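Local atomic coordinates of UDP-L-Rhamnose Synthase (PDB entry 7JID), a protein that probably makes UDP-L-rhamnose as an NADP(H)-dependent viral oxidoreductase of the Rossmann-fold RmlD-like family, and is bound here to UDP-rhamnose and NADP. Residues T69-E74 with A251-D256; N159-M164 with T213-N218; P189-I194 with N260-D265. One frame throughout, in Å; residues are numbered along the deposited sequence.

Interaction 1. Residues T69-E74 with A251-D256; sequences TIDYLE and AILKAD. With AWU ([[(2~{R},3~{S},4~{R},5~{R})-5-[2,4-bis(oxidanylidene)pyrimidin-1-yl]-3,4-bis(oxidanyl)oxolan-2-yl]methoxy-oxidanyl-phosphoryl] [(2~{R},3~{R},4~{R},5~{R},6~{S})-6-methyl-3,4,5-tris(oxidanyl)oxan-2-yl] hydrogen phosphate), chain C.
An ST turn leading into a short 3-10 segment, 70-74, brings Asp-71 against the loop that follows helix 246-252. Its carboxylate meets the backbone of Lys-254 there. The bond runs from Lys-254 N to Asp-71 OD2, is 2.7 Å long and almost straight, 177° at the hydrogen. The N-H comes from above the carboxylate plane, 49° out of it. CG of Asp-71 lies anti to its carbonyl carbon (chi1 -85°), which carries the carboxylate across to this loop. The side chains of Asp-71 and Lys-254 cross at about a right angle, with Lys-254 CB 3.6 Å from Asp-71 OD2. The lysine chain then turns off, and its NZ stays 6.1 Å from Asp-71 OD2. The other oxygen, OD1, forms a salt bridge with Arg-257. Glu-74 lies beside the same loop. A bend at its second torsion folds the carboxylate of Glu-74 back, and OE2 reaches Ala-255 CB at 3.4 Å; this oxygen also accepts from Ser-138 N. Thr-69 OG1 closes the ST turn by accepting from Asp-71 N at 3.0 Å. The start of the turn faces the bound UDP-rhamnose. Ile-70 N donates to the diphosphate oxygen O2B at 3.0 Å, and Thr-69 CG2 lies 3.4 Å from the ligand's phosphate oxygen O1A. Arg-257 also binds the ligand, through NH2. The aspartate therefore grips the loop backbone with one oxygen and the arginine with the other. Asp-71 therefore probably acts as a second-shell residue that helps position Arg-257 at the ligand, and its negative charge is probably balanced largely by that arginine rather than by Lys-254.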
loop_
_atom_site.group_PDB
_atom_site.type_symbol
_atom_site.label_atom_id
_atom_site.label_comp_id
_atom_site.label_asym_id
_atom_site.label_seq_id
_atom_site.Cartn_x
_atom_site.Cartn_y
_atom_site.Cartn_z
ATOM N N THR A 69 -11.938 0.094 17.425
ATOM C CA THR A 69 -12.191 0.894 16.201
ATOM C C THR A 69 -10.916 0.977 15.369
ATOM O O THR A 69 -9.837 0.594 15.827
ATOM C CB THR A 69 -12.698 2.311 16.510
ATOM O OG1 THR A 69 -11.584 3.088 16.921
ATOM C CG2 THR A 69 -13.816 2.327 17.536
ATOM N N ILE A 70 -11.027 1.609 14.199
ATOM C CA ILE A 70 -9.874 1.842 13.306
ATOM C C ILE A 70 -8.856 2.738 13.978
ATOM O O ILE A 70 -7.743 2.842 13.451
ATOM C CB ILE A 70 -10.320 2.413 11.952
ATOM C CG1 ILE A 70 -11.037 3.765 12.110
ATOM C CG2 ILE A 70 -11.138 1.362 11.221
ATOM C CD1 ILE A 70 -11.067 4.610 10.852
ATOM N N ASP A 71 -9.157 3.303 15.153
ATOM C CA ASP A 71 -8.124 4.068 15.876
ATOM C C ASP A 71 -6.911 3.169 16.170
ATOM O O ASP A 71 -5.795 3.678 16.363
ATOM C CB ASP A 71 -8.714 4.631 17.168
ATOM C CG ASP A 71 -9.421 5.948 16.955
ATOM O OD1 ASP A 71 -9.552 6.340 15.792
ATOM O OD2 ASP A 71 -9.683 6.638 17.983
ATOM N N TYR A 72 -7.130 1.863 16.213
ATOM C CA TYR A 72 -6.121 0.826 16.528
ATOM C C TYR A 72 -4.934 1.070 15.593
ATOM O O TYR A 72 -3.773 0.918 15.995
ATOM C CB TYR A 72 -6.722 -0.563 16.344
ATOM C CG TYR A 72 -5.703 -1.671 16.319
ATOM C CD1 TYR A 72 -5.308 -2.277 15.135
ATOM C CD2 TYR A 72 -5.142 -2.101 17.498
ATOM C CE1 TYR A 72 -4.334 -3.264 15.115
ATOM C CE2 TYR A 72 -4.189 -3.102 17.500
ATOM C CZ TYR A 72 -3.804 -3.710 16.319
ATOM O OH TYR A 72 -2.829 -4.678 16.367
ATOM N N LEU A 73 -5.196 1.394 14.309
ATOM C CA LEU A 73 -4.122 1.481 13.284
ATOM C C LEU A 73 -3.280 2.743 13.406
ATOM O O LEU A 73 -2.283 2.818 12.702
ATOM C CB LEU A 73 -4.707 1.411 11.866
ATOM C CG LEU A 73 -5.536 0.162 11.596
ATOM C CD1 LEU A 73 -6.369 0.335 10.338
ATOM C CD2 LEU A 73 -4.617 -1.036 11.501
ATOM N N GLU A 74 -3.639 3.697 14.279
ATOM C CA GLU A 74 -2.881 4.972 14.371
ATOM C C GLU A 74 -1.655 4.816 15.292
ATOM O O GLU A 74 -0.775 5.688 15.231
ATOM C CB GLU A 74 -3.809 6.096 14.825
ATOM C CG GLU A 74 -5.025 6.274 13.925
ATOM C CD GLU A 74 -4.694 6.603 12.478
ATOM O OE1 GLU A 74 -3.513 6.947 12.204
ATOM O OE2 GLU A 74 -5.604 6.521 11.610
ATOM N N ALA A 251 -11.086 15.606 18.527
ATOM C CA ALA A 251 -10.178 15.819 19.674
ATOM C C ALA A 251 -10.064 14.587 20.568
ATOM O O ALA A 251 -9.010 14.429 21.240
ATOM C CB ALA A 251 -10.640 17.019 20.453
ATOM N N ILE A 252 -11.080 13.731 20.600
ATOM C CA ILE A 252 -11.114 12.601 21.555
ATOM C C ILE A 252 -10.833 11.288 20.822
ATOM O O ILE A 252 -10.742 10.274 21.534
ATOM C CB ILE A 252 -12.400 12.566 22.403
ATOM C CG1 ILE A 252 -13.687 12.406 21.589
ATOM C CG2 ILE A 252 -12.463 13.810 23.293
ATOM C CD1 ILE A 252 -14.769 11.663 22.314
ATOM N N LEU A 253 -10.770 11.286 19.486
ATOM C CA LEU A 253 -10.410 10.042 18.738
ATOM C C LEU A 253 -8.958 10.140 18.243
ATOM O O LEU A 253 -8.399 11.244 18.185
ATOM C CB LEU A 253 -11.368 9.816 17.560
ATOM C CG LEU A 253 -12.851 9.709 17.902
ATOM C CD1 LEU A 253 -13.660 9.394 16.674
ATOM C CD2 LEU A 253 -13.044 8.662 18.987
ATOM N N LYS A 254 -8.344 9.019 17.851
ATOM C CA LYS A 254 -6.958 9.065 17.298
ATOM C C LYS A 254 -6.972 9.451 15.817
ATOM O O LYS A 254 -5.910 9.690 15.270
ATOM C CB LYS A 254 -6.268 7.701 17.422
ATOM C CG LYS A 254 -6.185 7.132 18.830
ATOM C CD LYS A 254 -5.737 8.105 19.893
ATOM C CE LYS A 254 -5.743 7.459 21.267
ATOM N NZ LYS A 254 -5.835 8.459 22.360
ATOM N N ALA A 255 -8.131 9.427 15.167
ATOM C CA ALA A 255 -8.242 9.705 13.724
ATOM C C ALA A 255 -9.623 10.315 13.474
ATOM O O ALA A 255 -10.547 10.117 14.298
ATOM C CB ALA A 255 -8.059 8.411 12.940
ATOM N N ASP A 256 -9.781 10.981 12.346
ATOM C CA ASP A 256 -11.102 11.442 11.871
ATOM C C ASP A 256 -11.895 10.264 11.284
ATOM O O ASP A 256 -11.441 9.101 11.369
ATOM C CB ASP A 256 -10.914 12.504 10.795
ATOM C CG ASP A 256 -12.055 13.492 10.614
ATOM O OD1 ASP A 256 -13.128 13.332 11.270
ATOM O OD2 ASP A 256 -11.875 14.441 9.817
HETATM P PA AWU C . -16.360 3.931 15.047
HETATM O O1A AWU C . -15.122 4.637 15.454
HETATM O O2A AWU C . -17.068 3.064 16.073
HETATM O O3A AWU C . -16.245 2.836 13.846
HETATM P PB AWU C . -15.096 2.780 12.665
HETATM O O1B AWU C . -14.876 4.109 11.902
HETATM O O2B AWU C . -13.866 2.038 13.235
HETATM O O3B AWU C . -15.902 1.834 11.658
HETATM C "C5'" AWU C . -14.680 -0.081 8.833
HETATM O "O5'" AWU C . -15.197 0.276 10.100
HETATM C "C4'" AWU C . -15.728 0.177 7.764
HETATM O "O4'" AWU C . -15.192 -0.006 6.435
HETATM C "C3'" AWU C . -16.203 1.588 7.889
HETATM O "O3'" AWU C . -17.359 1.722 7.106
HETATM C "C2'" AWU C . -16.636 1.953 9.306
HETATM C "C1'" AWU C . -15.644 1.550 10.305
HETATM N N1 AWU C . -18.915 8.049 16.911
HETATM C C2 AWU C . -19.633 8.875 17.759
HETATM O O2 AWU C . -20.727 9.348 17.389
HETATM N N3 AWU C . -19.181 9.042 19.042
HETATM C C4 AWU C . -17.984 8.546 19.454
HETATM O O4 AWU C . -17.648 8.729 20.682
HETATM C C5 AWU C . -17.273 7.697 18.605
HETATM C C6 AWU C . -17.690 7.535 17.288
HETATM C C1C AWU C . -19.377 7.819 15.513
HETATM C C2C AWU C . -18.340 8.006 14.406
HETATM C C3C AWU C . -18.874 7.050 13.310
HETATM C C4C AWU C . -19.495 5.971 14.138
HETATM C C5C AWU C . -18.735 4.663 14.181
HETATM C "C6'" AWU C . -14.327 -1.561 8.964
HETATM O "O2'" AWU C . -17.774 1.178 9.619
HETATM O O2C AWU C . -18.369 9.346 13.983
HETATM O O3C AWU C . -19.927 7.655 12.581
HETATM O O4C AWU C . -19.571 6.420 15.485
HETATM O O5C AWU C . -17.367 4.999 14.509
#

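Interaction 2. Residues N159-M164 with T213-N218; sequences NLRIRM and TFNFTN. With AWU ([[(2~{R},3~{S},4~{R},5~{R})-5-[2,4-bis(oxidanylidene)pyrimidin-1-yl]-3,4-bis(oxidanyl)oxolan-2-yl]methoxy-oxidanyl-phosphoryl] [(2~{R},3~{R},4~{R},5~{R},6~{S})-6-methyl-3,4,5-tris(oxidanyl)oxan-2-yl] hydrogen phosphate), chain C.
Asn-215 OD1 takes a hydrogen bond of 2.8 Å from Arg-161 NH1, between the two last parallel strands of the Rossmann-type sheet. The oxygen lies at the edge of the guanidinium, in its plane. The two side chains run side by side, with guanidinium and amide planes 33° apart. Thr-213 CG2 lies over one guanidinium face, toward its rim, and Asp-147 forms a salt bridge with NH2. On the same side of the sheet, Asn-159 ND2 donates to Thr-213 OG1 at 2.9 Å and also to Asp-147. CG of Asn-159 is anti to the backbone N (chi1 167°), which lays the amide alongside the threonine. The strands are joined by Phe-214 N to Asn-159 O, Arg-161 N to Phe-214 O, and Phe-216 N to Arg-161 O. Beyond the strand, Met-164 N donates to O3' of the bound rhamnose at 2.9 Å, and weakly to O2'. On the other side, Leu-160, Phe-214 and Phe-216 meet by apolar contact. Leu-160 CD2 touches Phe-214 CB at 3.8 Å, and helix 195-207 covers this side. Ile-162 CG2 meets the edge of the Phe-216 ring, while Leu-160 CD1 sits over its centre, 4.0 Å from the centroid and 5° off the normal, a CH-pi contact.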
loop_
_atom_site.group_PDB
_atom_site.type_symbol
_atom_site.label_atom_id
_atom_site.label_comp_id
_atom_site.label_asym_id
_atom_site.label_seq_id
_atom_site.Cartn_x
_atom_site.Cartn_y
_atom_site.Cartn_z
ATOM N N ASN A 159 -15.533 -5.757 -6.306
ATOM C CA ASN A 159 -15.092 -4.841 -5.229
ATOM C C ASN A 159 -16.331 -4.152 -4.648
ATOM O O ASN A 159 -16.827 -3.211 -5.248
ATOM C CB ASN A 159 -13.998 -3.933 -5.763
ATOM C CG ASN A 159 -13.719 -2.768 -4.843
ATOM O OD1 ASN A 159 -13.637 -2.972 -3.637
ATOM N ND2 ASN A 159 -13.489 -1.613 -5.431
ATOM N N LEU A 160 -16.763 -4.569 -3.481
ATOM C CA LEU A 160 -18.009 -4.040 -2.877
ATOM C C LEU A 160 -17.649 -3.024 -1.781
ATOM O O LEU A 160 -16.891 -3.354 -0.854
ATOM C CB LEU A 160 -18.878 -5.152 -2.290
ATOM C CG LEU A 160 -19.360 -6.170 -3.322
ATOM C CD1 LEU A 160 -20.203 -7.222 -2.653
ATOM C CD2 LEU A 160 -20.070 -5.505 -4.498
ATOM N N ARG A 161 -18.071 -1.780 -1.958
ATOM C CA ARG A 161 -17.849 -0.741 -0.928
ATOM C C ARG A 161 -18.999 -0.659 0.076
ATOM O O ARG A 161 -20.064 -0.050 -0.185
ATOM C CB ARG A 161 -17.654 0.585 -1.663
ATOM C CG ARG A 161 -16.451 0.669 -2.574
ATOM C CD ARG A 161 -16.461 2.074 -3.113
ATOM N NE ARG A 161 -15.464 2.390 -4.089
ATOM C CZ ARG A 161 -15.586 3.330 -5.022
ATOM N NH1 ARG A 161 -16.745 3.952 -5.190
ATOM N NH2 ARG A 161 -14.552 3.583 -5.806
ATOM N N ILE A 162 -18.853 -1.322 1.234
ATOM C CA ILE A 162 -19.847 -1.188 2.331
ATOM C C ILE A 162 -19.404 -0.018 3.216
ATOM O O ILE A 162 -18.212 0.333 3.205
ATOM C CB ILE A 162 -20.031 -2.487 3.124
ATOM C CG1 ILE A 162 -18.714 -2.952 3.751
ATOM C CG2 ILE A 162 -20.687 -3.536 2.236
ATOM C CD1 ILE A 162 -18.946 -3.879 4.931
ATOM N N ARG A 163 -20.338 0.484 3.976
ATOM C CA ARG A 163 -20.011 1.452 5.040
ATOM C C ARG A 163 -20.810 1.154 6.282
ATOM O O ARG A 163 -22.004 0.801 6.172
ATOM C CB ARG A 163 -20.311 2.877 4.602
ATOM C CG ARG A 163 -19.541 3.303 3.376
ATOM C CD ARG A 163 -19.727 4.780 3.046
ATOM N NE ARG A 163 -19.074 5.628 4.040
ATOM C CZ ARG A 163 -19.620 6.598 4.772
ATOM N NH1 ARG A 163 -20.923 6.762 4.832
ATOM N NH2 ARG A 163 -18.863 7.326 5.554
ATOM N N MET A 164 -20.240 1.471 7.435
ATOM C CA MET A 164 -20.994 1.504 8.718
ATOM C C MET A 164 -21.982 0.340 8.783
ATOM O O MET A 164 -23.201 0.495 9.013
ATOM C CB MET A 164 -21.747 2.825 8.835
ATOM C CG MET A 164 -20.758 3.983 8.746
ATOM S SD MET A 164 -21.540 5.578 8.647
ATOM C CE MET A 164 -20.133 6.642 8.949
ATOM N N THR A 213 -16.407 -2.619 -9.561
ATOM C CA THR A 213 -16.634 -1.888 -8.293
ATOM C C THR A 213 -18.133 -1.586 -8.179
ATOM O O THR A 213 -18.741 -1.134 -9.153
ATOM C CB THR A 213 -15.776 -0.635 -8.214
ATOM O OG1 THR A 213 -14.417 -1.077 -8.154
ATOM C CG2 THR A 213 -16.063 0.211 -7.000
ATOM N N PHE A 214 -18.697 -1.759 -6.990
ATOM C CA PHE A 214 -20.082 -1.329 -6.661
ATOM C C PHE A 214 -20.064 -0.647 -5.310
ATOM O O PHE A 214 -19.688 -1.279 -4.297
ATOM C CB PHE A 214 -21.060 -2.487 -6.628
ATOM C CG PHE A 214 -21.369 -3.088 -7.979
ATOM C CD1 PHE A 214 -22.595 -2.839 -8.590
ATOM C CD2 PHE A 214 -20.497 -3.991 -8.561
ATOM C CE1 PHE A 214 -22.892 -3.445 -9.811
ATOM C CE2 PHE A 214 -20.780 -4.556 -9.803
ATOM C CZ PHE A 214 -22.005 -4.313 -10.396
ATOM N N ASN A 215 -20.628 0.543 -5.252
ATOM C CA ASN A 215 -21.094 1.137 -3.979
ATOM C C ASN A 215 -22.174 0.204 -3.436
ATOM O O ASN A 215 -23.079 -0.184 -4.170
ATOM C CB ASN A 215 -21.569 2.572 -4.222
ATOM C CG ASN A 215 -20.446 3.524 -4.506
ATOM O OD1 ASN A 215 -19.298 3.314 -4.113
ATOM N ND2 ASN A 215 -20.751 4.583 -5.266
ATOM N N PHE A 216 -22.047 -0.188 -2.184
ATOM C CA PHE A 216 -22.778 -1.331 -1.622
ATOM C C PHE A 216 -23.353 -0.909 -0.273
ATOM O O PHE A 216 -23.221 -1.615 0.722
ATOM C CB PHE A 216 -21.892 -2.562 -1.576
ATOM C CG PHE A 216 -22.721 -3.801 -1.688
ATOM C CD1 PHE A 216 -23.282 -4.157 -2.900
ATOM C CD2 PHE A 216 -22.833 -4.651 -0.612
ATOM C CE1 PHE A 216 -24.012 -5.344 -2.986
ATOM C CE2 PHE A 216 -23.588 -5.808 -0.695
ATOM C CZ PHE A 216 -24.138 -6.160 -1.904
ATOM N N THR A 217 -24.050 0.217 -0.311
ATOM C CA THR A 217 -24.868 0.737 0.801
ATOM C C THR A 217 -26.345 0.748 0.385
ATOM O O THR A 217 -26.653 0.814 -0.825
ATOM C CB THR A 217 -24.391 2.136 1.194
ATOM O OG1 THR A 217 -24.337 2.886 -0.015
ATOM C CG2 THR A 217 -23.035 2.125 1.876
ATOM N N ASN A 218 -27.262 0.738 1.349
ATOM C CA ASN A 218 -28.703 0.934 1.063
ATOM C C ASN A 218 -28.857 2.324 0.465
ATOM O O ASN A 218 -28.109 3.252 0.825
ATOM C CB ASN A 218 -29.582 0.830 2.302
ATOM C CG ASN A 218 -29.673 -0.545 2.942
ATOM O OD1 ASN A 218 -28.706 -1.058 3.507
ATOM N ND2 ASN A 218 -30.856 -1.141 2.822
HETATM P PA AWU C . -16.360 3.931 15.047
HETATM O O1A AWU C . -15.122 4.637 15.454
HETATM O O2A AWU C . -17.068 3.064 16.073
HETATM O O3A AWU C . -16.245 2.836 13.846
HETATM P PB AWU C . -15.096 2.780 12.665
HETATM O O1B AWU C . -14.876 4.109 11.902
HETATM O O2B AWU C . -13.866 2.038 13.235
HETATM O O3B AWU C . -15.902 1.834 11.658
HETATM C "C5'" AWU C . -14.680 -0.081 8.833
HETATM O "O5'" AWU C . -15.197 0.276 10.100
HETATM C "C4'" AWU C . -15.728 0.177 7.764
HETATM O "O4'" AWU C . -15.192 -0.006 6.435
HETATM C "C3'" AWU C . -16.203 1.588 7.889
HETATM O "O3'" AWU C . -17.359 1.722 7.106
HETATM C "C2'" AWU C . -16.636 1.953 9.306
HETATM C "C1'" AWU C . -15.644 1.550 10.305
HETATM N N1 AWU C . -18.915 8.049 16.911
HETATM C C2 AWU C . -19.633 8.875 17.759
HETATM O O2 AWU C . -20.727 9.348 17.389
HETATM N N3 AWU C . -19.181 9.042 19.042
HETATM C C4 AWU C . -17.984 8.546 19.454
HETATM O O4 AWU C . -17.648 8.729 20.682
HETATM C C5 AWU C . -17.273 7.697 18.605
HETATM C C6 AWU C . -17.690 7.535 17.288
HETATM C C1C AWU C . -19.377 7.819 15.513
HETATM C C2C AWU C . -18.340 8.006 14.406
HETATM C C3C AWU C . -18.874 7.050 13.310
HETATM C C4C AWU C . -19.495 5.971 14.138
HETATM C C5C AWU C . -18.735 4.663 14.181
HETATM C "C6'" AWU C . -14.327 -1.561 8.964
HETATM O "O2'" AWU C . -17.774 1.178 9.619
HETATM O O2C AWU C . -18.369 9.346 13.983
HETATM O O3C AWU C . -19.927 7.655 12.581
HETATM O O4C AWU C . -19.571 6.420 15.485
HETATM O O5C AWU C . -17.367 4.999 14.509
#

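Interaction 3. Residues P189-I194 with N260-D265; sequences PNSMTI and NLLNTD
Asn-190 and Ser-191 turn their polar groups to the backbone of Asn-260 to Leu-262, where two irregular loops meet. The CB atoms of Asn-260 and Leu-261 point away from the first loop, though Leu-261 CD1 still comes near Ser-191. Of the three hydrogen bonds, two run from backbone N-H to a side-chain oxygen and one from backbone to backbone. Ser-191 points its CB toward the other loop. With OG anti to the carbonyl carbon (chi1 -70°), the hydroxyl accepts from Leu-262 N at 2.9 Å, 164° at the hydrogen. Leu-261 CD1 lies 3.5 Å from Ser-191 OG. The backbone of Ser-191 is held as well, since Ser-191 N donates to Asn-260 O at 3.1 Å, in the carbonyl plane. Asn-190 CA adds a CA-H...O contact to the same carbonyl oxygen. Asn-190 reaches across with its amide oxygen. OD1 takes the N-H of Asn-260 at 3.1 Å, from 43° above its carbonyl plane. The same oxygen accepts from Arg-163 NH1, which also donates to Ser-191 O, while ND2 of Asn-190 donates to Ile-188 O and Asn-259 OD1. The amide is thus fixed by partners at both ends. Asn-260 directs its own amide elsewhere, with ND2 bonded to the carbonyls of Phe-113 and Gly-110. Further along, Asn-263 OD1 accepts from Asp-265 N at 2.8 Å, an Asx turn at the start of helix 265-270. The contact joins the loop before helix 195-207 to the loop before helix 265-270. Three bonds satisfy buried backbone N-H groups on both loops without a regular strand. Asn-190 OD1 has two donors, one a guanidinium, which probably strengthens its polarisation. With Ser-191 O it probably helps hold Arg-163 at the ligand pocket.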
loop_
_atom_site.group_PDB
_atom_site.type_symbol
_atom_site.label_atom_id
_atom_site.label_comp_id
_atom_site.label_asym_id
_atom_site.label_seq_id
_atom_site.Cartn_x
_atom_site.Cartn_y
_atom_site.Cartn_z
ATOM N N PRO A 189 -25.509 12.746 8.433
ATOM C CA PRO A 189 -26.134 11.865 7.432
ATOM C C PRO A 189 -25.057 11.070 6.681
ATOM O O PRO A 189 -24.081 11.641 6.204
ATOM C CB PRO A 189 -26.922 12.811 6.522
ATOM C CG PRO A 189 -27.174 14.017 7.402
ATOM C CD PRO A 189 -25.919 14.143 8.223
ATOM N N ASN A 190 -25.322 9.791 6.450
ATOM C CA ASN A 190 -24.320 8.895 5.851
ATOM C C ASN A 190 -24.978 7.740 5.106
ATOM O O ASN A 190 -26.119 7.341 5.476
ATOM C CB ASN A 190 -23.494 8.262 6.964
ATOM C CG ASN A 190 -22.241 9.036 7.269
ATOM O OD1 ASN A 190 -21.270 8.947 6.518
ATOM N ND2 ASN A 190 -22.257 9.772 8.397
ATOM N N SER A 191 -24.279 7.246 4.099
ATOM C CA SER A 191 -24.583 5.975 3.424
ATOM C C SER A 191 -24.139 4.841 4.330
ATOM O O SER A 191 -22.944 4.818 4.730
ATOM C CB SER A 191 -23.968 5.893 2.095
ATOM O OG SER A 191 -24.570 6.785 1.164
ATOM N N MET A 192 -25.019 3.878 4.552
ATOM C CA MET A 192 -24.743 2.725 5.436
ATOM C C MET A 192 -25.268 1.446 4.794
ATOM O O MET A 192 -26.095 1.534 3.939
ATOM C CB MET A 192 -25.341 2.887 6.838
ATOM C CG MET A 192 -25.229 4.281 7.384
ATOM S SD MET A 192 -25.571 4.293 9.161
ATOM C CE MET A 192 -25.330 6.054 9.541
ATOM N N THR A 193 -24.777 0.317 5.279
ATOM C CA THR A 193 -25.047 -1.035 4.735
ATOM C C THR A 193 -25.770 -1.860 5.786
ATOM O O THR A 193 -25.172 -2.142 6.822
ATOM C CB THR A 193 -23.742 -1.733 4.357
ATOM O OG1 THR A 193 -23.043 -0.966 3.375
ATOM C CG2 THR A 193 -23.980 -3.094 3.734
ATOM N N ILE A 194 -27.027 -2.256 5.514
ATOM C CA ILE A 194 -27.736 -3.221 6.376
ATOM C C ILE A 194 -27.385 -4.633 5.901
ATOM O O ILE A 194 -27.804 -5.015 4.812
ATOM C CB ILE A 194 -29.250 -2.979 6.419
ATOM C CG1 ILE A 194 -29.541 -1.557 6.946
ATOM C CG2 ILE A 194 -29.858 -4.060 7.300
ATOM C CD1 ILE A 194 -30.961 -1.184 6.854
ATOM N N ASN A 260 -20.123 10.532 4.080
ATOM C CA ASN A 260 -20.400 10.720 2.637
ATOM C C ASN A 260 -21.775 10.136 2.289
ATOM O O ASN A 260 -22.345 9.376 3.076
ATOM C CB ASN A 260 -19.253 10.165 1.801
ATOM C CG ASN A 260 -19.176 8.650 1.830
ATOM O OD1 ASN A 260 -20.168 8.003 1.543
ATOM N ND2 ASN A 260 -17.986 8.150 2.113
ATOM N N LEU A 261 -22.217 10.498 1.100
ATOM C CA LEU A 261 -23.203 9.760 0.279
ATOM C C LEU A 261 -22.476 9.014 -0.821
ATOM O O LEU A 261 -21.682 9.669 -1.563
ATOM C CB LEU A 261 -24.175 10.754 -0.360
ATOM C CG LEU A 261 -25.127 10.201 -1.428
ATOM C CD1 LEU A 261 -26.116 9.224 -0.825
ATOM C CD2 LEU A 261 -25.872 11.333 -2.141
ATOM N N LEU A 262 -22.781 7.733 -0.968
ATOM C CA LEU A 262 -22.422 6.964 -2.180
ATOM C C LEU A 262 -23.599 6.964 -3.141
ATOM O O LEU A 262 -24.737 6.725 -2.727
ATOM C CB LEU A 262 -22.030 5.525 -1.831
ATOM C CG LEU A 262 -20.885 5.347 -0.839
ATOM C CD1 LEU A 262 -20.766 3.838 -0.538
ATOM C CD2 LEU A 262 -19.604 5.991 -1.318
ATOM N N ASN A 263 -23.295 7.254 -4.407
ATOM C CA ASN A 263 -24.271 7.058 -5.495
ATOM C C ASN A 263 -24.452 5.556 -5.722
ATOM O O ASN A 263 -23.431 4.903 -6.028
ATOM C CB ASN A 263 -23.794 7.783 -6.740
ATOM C CG ASN A 263 -24.773 7.711 -7.880
ATOM O OD1 ASN A 263 -25.367 6.681 -8.133
ATOM N ND2 ASN A 263 -24.808 8.762 -8.694
ATOM N N THR A 264 -25.663 5.054 -5.525
ATOM C CA THR A 264 -25.894 3.602 -5.690
ATOM C C THR A 264 -26.700 3.304 -6.952
ATOM O O THR A 264 -27.283 2.263 -6.983
ATOM C CB THR A 264 -26.520 3.008 -4.442
ATOM O OG1 THR A 264 -27.744 3.672 -4.162
ATOM C CG2 THR A 264 -25.572 3.048 -3.267
ATOM N N ASP A 265 -26.712 4.177 -7.942
ATOM C CA ASP A 265 -27.455 3.899 -9.194
ATOM C C ASP A 265 -26.971 2.597 -9.819
ATOM O O ASP A 265 -27.795 1.839 -10.381
ATOM C CB ASP A 265 -27.367 5.093 -10.134
ATOM C CG ASP A 265 -28.077 6.347 -9.637
ATOM O OD1 ASP A 265 -28.812 6.268 -8.621
ATOM O OD2 ASP A 265 -27.909 7.374 -10.292
#

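Interactions 2 and 3 are neighbours, with centres about 8 Å apart. Interaction 1 lies about 22 Å from each, centre to centre. Interaction 2 pairs strands 157-162 and 212-215 of the six-stranded sheet, while interactions 1 and 3 join loops. Along the chain the order is 69-74, 159-164, 189-194, 213-218, 251-256, 260-265. Interaction 2 is thus nested within the loop closed by interaction 1, and interaction 3 crosses both. Phe-216 O and Thr-193 OG1, probably hydrogen-bonded, link interactions 2 and 3. Interactions 1 and 2 both touch UDP-rhamnose, at its diphosphate and at its sugar. The ligand pocket therefore draws together parts of the chain far apart in sequence.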